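Local coordinates for protein poly-beta-hydroxybuterate polymerase (Cupriavidus necator, PDB 5T6O) that probably catalyses transfer of hydroxybutyryl units onto a growing polyhydroxybutyrate chain, this construct being the catalytic domain of the class I synthase, at residues A85-W89 with D90-E94; P217-F220 with D221-F224; G304-G307 with H308-V312. The protein carries 1 engineered substitution. One frame throughout, in Å; residues are numbered along the deposited sequence. Where two conformers were deposited one is given.

Overall arrangement
All three contacts are local turns leading into helices within the alpha/beta hydrolase fold. Interactions 2 and 3 are neighbours: their centres lie 14 Å apart, and Leu222 CD1 packs 3.7 Å from Ile309 CB, so helix 220-227 leans on the short helix 308-312. Both also touch the second subunit, whose Glu164 packs on Leu222 and bonds to backbone N-H groups of 308-312. Interaction 3 holds His308, hydrogen-bonded to Asp280, consistent with the histidine-acid pair of the family's catalytic triad. Interaction 1 lies apart, across the chain's centre from interaction 3, with about 30 Å between centres and about 15 Å between nearest atoms.

Interaction 1. Residues A85-W89 with D90-E94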
ATOM      1  N   ALA A  85      -7.484  19.025  34.914  1.00 28.32           N
ATOM      2  CA  ALA A  85      -8.391  18.287  34.034  1.00 33.97           C
ATOM      3  C   ALA A  85      -9.100  19.178  33.015  1.00 40.83           C
ATOM      4  O   ALA A  85      -9.669  18.656  32.049  1.00 33.14           O
ATOM      5  CB  ALA A  85      -9.425  17.537  34.876  1.00 34.24           C
ATOM      6  N   GLY A  86      -9.081  20.498  33.200  1.00 32.44           N
ATOM      7  CA  GLY A  86      -9.654  21.419  32.239  1.00 29.72           C
ATOM      8  C   GLY A  86      -8.666  22.194  31.397  1.00 29.52           C
ATOM      9  O   GLY A  86      -9.078  23.133  30.700  1.00 32.15           O
ATOM     10  N   SER A  87      -7.381  21.842  31.420  1.00 28.37           N
ATOM     11  CA  SER A  87      -6.372  22.566  30.657  1.00 31.11           C
ATOM     12  C   SER A  87      -6.581  22.380  29.160  1.00 32.76           C
ATOM     13  O   SER A  87      -6.947  21.298  28.699  1.00 28.67           O
ATOM     14  CB  SER A  87      -4.969  22.085  31.029  1.00 26.05           C
ATOM     15  OG  SER A  87      -4.744  22.198  32.423  1.00 33.24           O
ATOM     16  N   THR A  88      -6.300  23.431  28.398  1.00 28.14           N
ATOM     17  CA  THR A  88      -6.578  23.473  26.971  1.00 24.00           C
ATOM     18  C   THR A  88      -5.286  23.456  26.172  1.00 27.54           C
ATOM     19  O   THR A  88      -4.192  23.657  26.705  1.00 29.58           O
ATOM     20  CB  THR A  88      -7.379  24.725  26.613  1.00 33.06           C
ATOM     21  OG1 THR A  88      -6.570  25.883  26.877  1.00 31.24           O
ATOM     22  CG2 THR A  88      -8.653  24.788  27.438  1.00 35.95           C
ATOM     23  N   TRP A  89      -5.436  23.235  24.864  1.00 26.49           N
ATOM     24  CA  TRP A  89      -4.295  23.374  23.964  1.00 24.61           C
ATOM     25  C   TRP A  89      -3.682  24.766  24.083  1.00 29.14           C
ATOM     26  O   TRP A  89      -2.455  24.902  24.135  1.00 28.24           O
ATOM     27  CB  TRP A  89      -4.721  23.082  22.523  1.00 29.86           C
ATOM     28  CG  TRP A  89      -3.672  23.366  21.468  1.00 27.39           C
ATOM     29  CD1 TRP A  89      -3.487  24.541  20.794  1.00 27.82           C
ATOM     30  CD2 TRP A  89      -2.699  22.449  20.948  1.00 27.35           C
ATOM     31  NE1 TRP A  89      -2.456  24.416  19.894  1.00 31.31           N
ATOM     32  CE2 TRP A  89      -1.953  23.144  19.969  1.00 29.04           C
ATOM     33  CE3 TRP A  89      -2.382  21.108  21.219  1.00 28.72           C
ATOM     34  CZ2 TRP A  89      -0.913  22.548  19.261  1.00 26.61           C
ATOM     35  CZ3 TRP A  89      -1.350  20.514  20.514  1.00 30.15           C
ATOM     36  CH2 TRP A  89      -0.624  21.236  19.544  1.00 27.38           C
ATOM     37  N   ASP A  90      -4.526  25.807  24.166  1.00 27.91           N
ATOM     38  CA  ASP A  90      -4.033  27.178  24.307  1.00 26.24           C
ATOM     39  C   ASP A  90      -3.278  27.372  25.617  1.00 31.02           C
ATOM     40  O   ASP A  90      -2.270  28.089  25.658  1.00 32.86           O
ATOM     41  CB  ASP A  90      -5.189  28.180  24.214  1.00 27.81           C
ATOM     42  CG  ASP A  90      -5.682  28.371  22.791  1.00 36.40           C
ATOM     43  OD1 ASP A  90      -5.486  27.458  21.972  1.00 36.28           O
ATOM     44  OD2 ASP A  90      -6.254  29.436  22.487  1.00 37.35           O
ATOM     45  N   ASP A  91      -3.765  26.765  26.703  1.00 28.10           N
ATOM     46  CA  ASP A  91      -3.065  26.877  27.979  1.00 30.04           C
ATOM     47  C   ASP A  91      -1.631  26.396  27.841  1.00 33.20           C
ATOM     48  O   ASP A  91      -0.690  27.032  28.339  1.00 27.95           O
ATOM     49  CB  ASP A  91      -3.768  26.056  29.060  1.00 28.90           C
ATOM     50  CG  ASP A  91      -5.090  26.643  29.507  1.00 36.86           C
ATOM     51  OD1 ASP A  91      -5.343  27.857  29.309  1.00 33.47           O
ATOM     52  OD2 ASP A  91      -5.878  25.858  30.087  1.00 31.67           O
ATOM     53  N   TYR A  92      -1.456  25.249  27.183  1.00 27.77           N
ATOM     54  CA  TYR A  92      -0.130  24.665  27.026  1.00 24.67           C
ATOM     55  C   TYR A  92       0.746  25.532  26.141  1.00 30.31           C
ATOM     56  O   TYR A  92       1.948  25.653  26.386  1.00 27.72           O
ATOM     57  CB  TYR A  92      -0.248  23.254  26.448  1.00 26.17           C
ATOM     58  CG  TYR A  92      -0.441  22.172  27.496  1.00 25.07           C
ATOM     59  CD1 TYR A  92      -1.414  22.285  28.477  1.00 27.22           C
ATOM     60  CD2 TYR A  92       0.362  21.037  27.497  1.00 28.52           C
ATOM     61  CE1 TYR A  92      -1.592  21.294  29.429  1.00 27.37           C
ATOM     62  CE2 TYR A  92       0.189  20.039  28.445  1.00 29.13           C
ATOM     63  CZ  TYR A  92      -0.782  20.172  29.404  1.00 28.12           C
ATOM     64  OH  TYR A  92      -0.945  19.174  30.346  1.00 28.90           O
ATOM     65  N   ILE A  93       0.165  26.127  25.096  1.00 28.16           N
ATOM     66  CA  ILE A  93       0.938  26.995  24.211  1.00 27.94           C
ATOM     67  C   ILE A  93       1.456  28.205  24.975  1.00 28.28           C
ATOM     68  O   ILE A  93       2.647  28.541  24.911  1.00 29.22           O
ATOM     69  CB  ILE A  93       0.093  27.419  22.992  1.00 27.54           C
ATOM     70  CG1 ILE A  93      -0.298  26.196  22.147  1.00 27.29           C
ATOM     71  CG2 ILE A  93       0.859  28.426  22.143  1.00 27.68           C
ATOM     72  CD1 ILE A  93       0.894  25.429  21.567  1.00 27.49           C
ATOM     73  N   GLU A  94       0.566  28.871  25.721  1.00 27.03           N
ATOM     74  CA  GLU A  94       0.931  30.108  26.405  1.00 30.59           C
ATOM     75  C   GLU A  94       1.807  29.842  27.624  1.00 27.89           C
ATOM     76  O   GLU A  94       2.859  30.471  27.797  1.00 29.93           O
ATOM     77  CB  GLU A  94      -0.328  30.858  26.836  1.00 30.35           C
ATOM     78  CG  GLU A  94      -0.033  32.256  27.326  1.00 33.59           C
ATOM     79  CD  GLU A  94       0.308  33.195  26.184  1.00 41.89           C
ATOM     80  OE1 GLU A  94      -0.584  33.427  25.332  1.00 41.96           O
ATOM     81  OE2 GLU A  94       1.459  33.691  26.133  1.00 40.14           O
TER
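Thr88 and Asp91 grip each other twice. Thr88 turns OG1 into the position between its backbone N and carbonyl carbon (chi1 65°), which aims it at the first turn, where it accepts from Asp91 N at 2.9 Å. The carboxylate of Asp91 swings back alongside its own backbone N (chi1 -71°), and its OD2 takes the N-H of Thr88 at 3.0 Å; that donor comes in from above the carboxylate plane, 48° out of it. This reciprocal pair is a capping box, with Thr88 as N-cap of helix 89-108, which follows strand 72-77 in the alpha/beta hydrolase fold. Next along comes the Trp89 indole, and Ile93, one turn further on, lies over one face: its CG1 is 4.0 Å from the centroid of the five-membered ring of Trp89, a CH-pi contact. Asp90 OD1 sits at the indole edge, 3.7 Å from Trp89 CD1, while Asp90 OD2 is bound by Cys259 N. Trp239 stacks on Trp89. Across the helix start, Ser87 CB meets the edge of the Tyr92 ring, 3.8 Å from CE1; the hydroxyl of Ser87 is instead hydrogen-bonded to Met84 O.

Interaction 2. Residues P217-F220 with D221-F224; sequences PVPF and DLLF
Two backbone bonds open the helix here: Leu223 N reaches Pro219 O at 3.1 Å, and Phe224 N reaches Phe220 O at 2.8 Å. Pro219 stands at the N-cap with a ring in place of a polar side chain, and its contribution is the carbonyl that receives Leu223 N and the flank of its pyrrolidine. Asp221, two residues on, turns one oxygen back to the turn. With chi1 at 55° its carboxylate folds over the first turn, where OD1 lies 3.5 Å from Pro219 CB and takes a weak, strongly bent hydrogen bond from Leu222 N; beyond the turn the same side chain packs on Phe3 and Leu55. The apolar side of the turn is carried by Val218. Its CG1 extends away from the backbone N (chi1 175°) and meets the CD2 methyl of Leu223 at 3.6 Å, the two side chains crossing at about a right angle. The same CG1 touches Leu222 CD2 more loosely, at 4.0 Å. Leu223 CG in turn packs 3.5 Å from Pro219 O, and Leu212 and Lys213 of helix 202-215 lie against this leucine. The bond to CB of Phe220 points away from the following segment; its ring makes a cation-pi contact with Lys213, and within its own segment Val218 O lies at the edge of that ring. The second subunit closes over the apolar side, with its Phe161 on Val218, its His166 on Pro219 and its Glu164 on Leu222. Val218, the residue before the N-cap, paired with Leu223, four residues after it, is the hydrophobic staple typical of helix N-termini, here at the start of helix 220-227 after a short loop from helix 202-215.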
ATOM      1  N   PRO A 217      12.667  -8.120  19.345  1.00 28.12           N
ATOM      2  CA  PRO A 217      13.798  -7.418  19.966  1.00 25.75           C
ATOM      3  C   PRO A 217      13.498  -5.973  20.348  1.00 31.86           C
ATOM      4  O   PRO A 217      14.436  -5.182  20.478  1.00 29.82           O
ATOM      5  CB  PRO A 217      14.874  -7.475  18.874  1.00 31.27           C
ATOM      6  CG  PRO A 217      14.078  -7.405  17.605  1.00 34.77           C
ATOM      7  CD  PRO A 217      12.827  -8.232  17.878  1.00 30.50           C
ATOM      8  N   VAL A 218      12.232  -5.594  20.516  1.00 24.97           N
ATOM      9  CA  VAL A 218      11.980  -4.217  20.957  1.00 23.01           C
ATOM     10  C   VAL A 218      12.719  -3.985  22.274  1.00 24.76           C
ATOM     11  O   VAL A 218      12.630  -4.826  23.190  1.00 27.56           O
ATOM     12  CB  VAL A 218      10.469  -3.960  21.106  1.00 26.71           C
ATOM     13  CG1 VAL A 218      10.211  -2.568  21.675  1.00 27.80           C
ATOM     14  CG2 VAL A 218       9.762  -4.138  19.745  1.00 26.54           C
ATOM     15  N   PRO A 219      13.504  -2.917  22.410  1.00 25.97           N
ATOM     16  CA  PRO A 219      14.378  -2.797  23.585  1.00 28.64           C
ATOM     17  C   PRO A 219      13.592  -2.484  24.848  1.00 30.16           C
ATOM     18  O   PRO A 219      12.570  -1.796  24.820  1.00 27.00           O
ATOM     19  CB  PRO A 219      15.313  -1.633  23.219  1.00 31.06           C
ATOM     20  CG  PRO A 219      15.201  -1.484  21.745  1.00 28.20           C
ATOM     21  CD  PRO A 219      13.783  -1.867  21.419  1.00 27.65           C
ATOM     22  N   PHE A 220      14.111  -2.962  25.978  1.00 24.43           N
ATOM     23  CA  PHE A 220      13.392  -2.800  27.239  1.00 29.12           C
ATOM     24  C   PHE A 220      13.363  -1.345  27.708  1.00 28.79           C
ATOM     25  O   PHE A 220      12.391  -0.925  28.354  1.00 26.39           O
ATOM     26  CB  PHE A 220      14.003  -3.709  28.311  1.00 34.43           C
ATOM     27  CG  PHE A 220      13.578  -5.166  28.194  1.00 40.56           C
ATOM     28  CD1 PHE A 220      13.263  -5.718  26.959  1.00 45.44           C
ATOM     29  CD2 PHE A 220      13.465  -5.961  29.313  1.00 43.83           C
ATOM     30  CE1 PHE A 220      12.871  -7.042  26.842  1.00 41.74           C
ATOM     31  CE2 PHE A 220      13.070  -7.287  29.203  1.00 48.22           C
ATOM     32  CZ  PHE A 220      12.770  -7.826  27.963  1.00 39.63           C
ATOM     33  N   ASP A 221      14.389  -0.548  27.401  1.00 28.70           N
ATOM     34  CA  ASP A 221      14.307   0.835  27.861  1.00 29.55           C
ATOM     35  C   ASP A 221      13.280   1.620  27.056  1.00 29.54           C
ATOM     36  O   ASP A 221      12.606   2.501  27.608  1.00 25.17           O
ATOM     37  CB  ASP A 221      15.685   1.521  27.852  1.00 32.47           C
ATOM     38  CG  ASP A 221      16.394   1.477  26.500  1.00 32.80           C
ATOM     39  OD1 ASP A 221      15.829   0.998  25.499  1.00 30.93           O
ATOM     40  OD2 ASP A 221      17.548   1.958  26.442  1.00 31.82           O
ATOM     41  N   LEU A 222      13.108   1.291  25.772  1.00 25.26           N
ATOM     42  CA  LEU A 222      11.996   1.862  25.018  1.00 26.07           C
ATOM     43  C   LEU A 222      10.666   1.479  25.651  1.00 27.82           C
ATOM     44  O   LEU A 222       9.785   2.325  25.823  1.00 25.86           O
ATOM     45  CB  LEU A 222      12.051   1.408  23.555  1.00 24.70           C
ATOM     46  CG  LEU A 222      11.027   1.970  22.561  1.00 24.96           C
ATOM     47  CD1 LEU A 222      11.576   1.808  21.151  1.00 28.37           C
ATOM     48  CD2 LEU A 222       9.700   1.248  22.656  1.00 29.01           C
ATOM     49  N   LEU A 223      10.494   0.200  25.987  1.00 25.57           N
ATOM     50  CA  LEU A 223       9.224  -0.235  26.561  1.00 26.43           C
ATOM     51  C   LEU A 223       8.981   0.418  27.921  1.00 29.14           C
ATOM     52  O   LEU A 223       7.845   0.769  28.261  1.00 26.92           O
ATOM     53  CB  LEU A 223       9.198  -1.759  26.670  1.00 29.65           C
ATOM     54  CG  LEU A 223       9.223  -2.500  25.318  1.00 30.98           C
ATOM     55  CD1 LEU A 223       9.284  -4.007  25.524  1.00 37.67           C
ATOM     56  CD2 LEU A 223       8.010  -2.124  24.522  1.00 28.33           C
ATOM     57  N   PHE A 224      10.040   0.601  28.707  1.00 24.71           N
ATOM     58  CA  PHE A 224       9.894   1.303  29.979  1.00 27.45           C
ATOM     59  C   PHE A 224       9.407   2.729  29.769  1.00 24.08           C
ATOM     60  O   PHE A 224       8.451   3.176  30.420  1.00 25.52           O
ATOM     61  CB  PHE A 224      11.220   1.296  30.741  1.00 28.42           C
ATOM     62  CG  PHE A 224      11.237   2.217  31.926  1.00 28.45           C
ATOM     63  CD1 PHE A 224      10.618   1.849  33.117  1.00 32.67           C
ATOM     64  CD2 PHE A 224      11.877   3.450  31.857  1.00 28.73           C
ATOM     65  CE1 PHE A 224      10.626   2.692  34.207  1.00 30.12           C
ATOM     66  CE2 PHE A 224      11.889   4.300  32.956  1.00 28.50           C
ATOM     67  CZ  PHE A 224      11.271   3.911  34.133  1.00 29.91           C
TER

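Interaction 3. Residues G304-G307 with H308-V312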
ATOM      1  N   GLY A 304      16.440   9.531   8.346  1.00 25.47           N
ATOM      2  CA  GLY A 304      17.203   8.490   9.008  1.00 23.00           C
ATOM      3  C   GLY A 304      16.613   7.124   8.714  1.00 28.09           C
ATOM      4  O   GLY A 304      15.423   6.986   8.490  1.00 25.58           O
ATOM      5  N   ALA A 305      17.467   6.104   8.710  1.00 26.67           N
ATOM      6  CA  ALA A 305      16.957   4.752   8.560  1.00 24.49           C
ATOM      7  C   ALA A 305      16.264   4.297   9.848  1.00 24.62           C
ATOM      8  O   ALA A 305      16.482   4.856  10.926  1.00 26.90           O
ATOM      9  CB  ALA A 305      18.088   3.782   8.204  1.00 27.68           C
ATOM     10  N   SER A 306      15.381   3.297   9.698  1.00 23.76           N
ATOM     11  CA  SER A 306      14.733   2.537  10.773  1.00 24.09           C
ATOM     12  C   SER A 306      13.493   3.230  11.347  1.00 24.62           C
ATOM     13  O   SER A 306      12.929   4.136  10.720  1.00 24.78           O
ATOM     14  CB  SER A 306      15.736   2.205  11.894  1.00 26.13           C
ATOM     15  OG  SER A 306      15.258   1.116  12.681  1.00 25.14           O
ATOM     16  N   GLY A 307      13.047   2.779  12.524  1.00 24.79           N
ATOM     17  CA  GLY A 307      11.722   3.083  13.035  1.00 22.00           C
ATOM     18  C   GLY A 307      11.632   4.389  13.813  1.00 25.30           C
ATOM     19  O   GLY A 307      12.546   5.216  13.825  1.00 25.02           O
ATOM     20  N   HIS A 308      10.487   4.552  14.495  1.00 26.29           N
ATOM     21  CA  HIS A 308      10.154   5.800  15.180  1.00 22.73           C
ATOM     22  C   HIS A 308      11.241   6.209  16.171  1.00 27.84           C
ATOM     23  O   HIS A 308      11.751   7.336  16.125  1.00 24.17           O
ATOM     24  CB  HIS A 308       8.800   5.631  15.883  1.00 23.62           C
ATOM     25  CG  HIS A 308       8.316   6.855  16.601  1.00 24.53           C
ATOM     26  ND1 HIS A 308       8.081   8.055  15.961  1.00 27.94           N
ATOM     27  CD2 HIS A 308       8.003   7.055  17.905  1.00 26.71           C
ATOM     28  CE1 HIS A 308       7.650   8.943  16.842  1.00 34.97           C
ATOM     29  NE2 HIS A 308       7.593   8.361  18.029  1.00 26.69           N
ATOM     30  N   ILE A 309      11.593   5.319  17.095  1.00 22.26           N
ATOM     31  CA  ILE A 309      12.618   5.661  18.084  1.00 23.70           C
ATOM     32  C   ILE A 309      14.001   5.220  17.624  1.00 23.08           C
ATOM     33  O   ILE A 309      14.971   5.965  17.771  1.00 23.83           O
ATOM     34  CB  ILE A 309      12.282   5.053  19.463  1.00 24.73           C
ATOM     35  CG1 ILE A 309      10.964   5.623  19.997  1.00 24.75           C
ATOM     36  CG2 ILE A 309      13.432   5.319  20.448  1.00 23.21           C
ATOM     37  CD1 ILE A 309      10.969   7.137  20.151  1.00 26.16           C
ATOM     38  N   ALA A 310      14.118   4.011  17.072  1.00 24.12           N
ATOM     39  CA  ALA A 310      15.430   3.544  16.620  1.00 24.36           C
ATOM     40  C   ALA A 310      16.071   4.530  15.646  1.00 25.12           C
ATOM     41  O   ALA A 310      17.289   4.730  15.667  1.00 25.19           O
ATOM     42  CB  ALA A 310      15.310   2.161  15.973  1.00 23.26           C
ATOM     43  N   GLY A 311      15.264   5.173  14.800  1.00 23.86           N
ATOM     44  CA  GLY A 311      15.835   6.082  13.816  1.00 22.74           C
ATOM     45  C   GLY A 311      16.312   7.388  14.424  1.00 23.98           C
ATOM     46  O   GLY A 311      17.365   7.910  14.047  1.00 25.56           O
ATOM     47  N   VAL A 312      15.535   7.950  15.358  0.50 25.87           N
ATOM     48  CA  VAL A 312      15.921   9.221  15.958  0.50 26.38           C
ATOM     49  C   VAL A 312      17.049   9.023  16.956  0.50 28.84           C
ATOM     50  O   VAL A 312      18.020   9.788  16.977  0.50 27.09           O
ATOM     51  CB  VAL A 312      14.706   9.915  16.610  0.50 27.35           C
ATOM     52  CG1 VAL A 312      13.695  10.245  15.577  0.50 29.85           C
ATOM     53  CG2 VAL A 312      14.066   9.052  17.686  0.50 29.69           C
TER
HETATM   54  O   HOH W   1      18.389   6.725  11.744  1.00 25.19           O
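Gly307 O receives Gly311 N at 2.9 Å, a somewhat bent bond, where the chain turns from strand 299-304 into the short helix 308-312, the place where the alpha/beta hydrolase fold carries its catalytic histidine. His308 is consistent with that role: its imidazole, extended away from the backbone N (chi1 -179°), is hydrogen-bonded through ND1 to Asp280 OD2. Besides the Gly307 bond, the tight part of the contact is Ala305 O, which comes down on Gly311 CA at 3.2 Å, a close approach to an atom that carries no side chain. Ser306 meets Ala310 more lightly, its OG 3.5 Å from the CB methyl, and the same hydroxyl has a weak bond to Asp163 O of the second subunit. Glu164 of that subunit takes the N-H groups of Ile309 and Ala310 on its two carboxylate oxygens, supplying acceptors at the start of the helix. Looser than these direct contacts is a link through solvent, whose water has more acceptors in reach than protons, so its bonds need not all be made at full strength together. Gly311 O also accepts from Trp347 NE1. The water donates to both carbonyls, 2.8 Å from Ala305 O and 2.8 Å from Gly311 O.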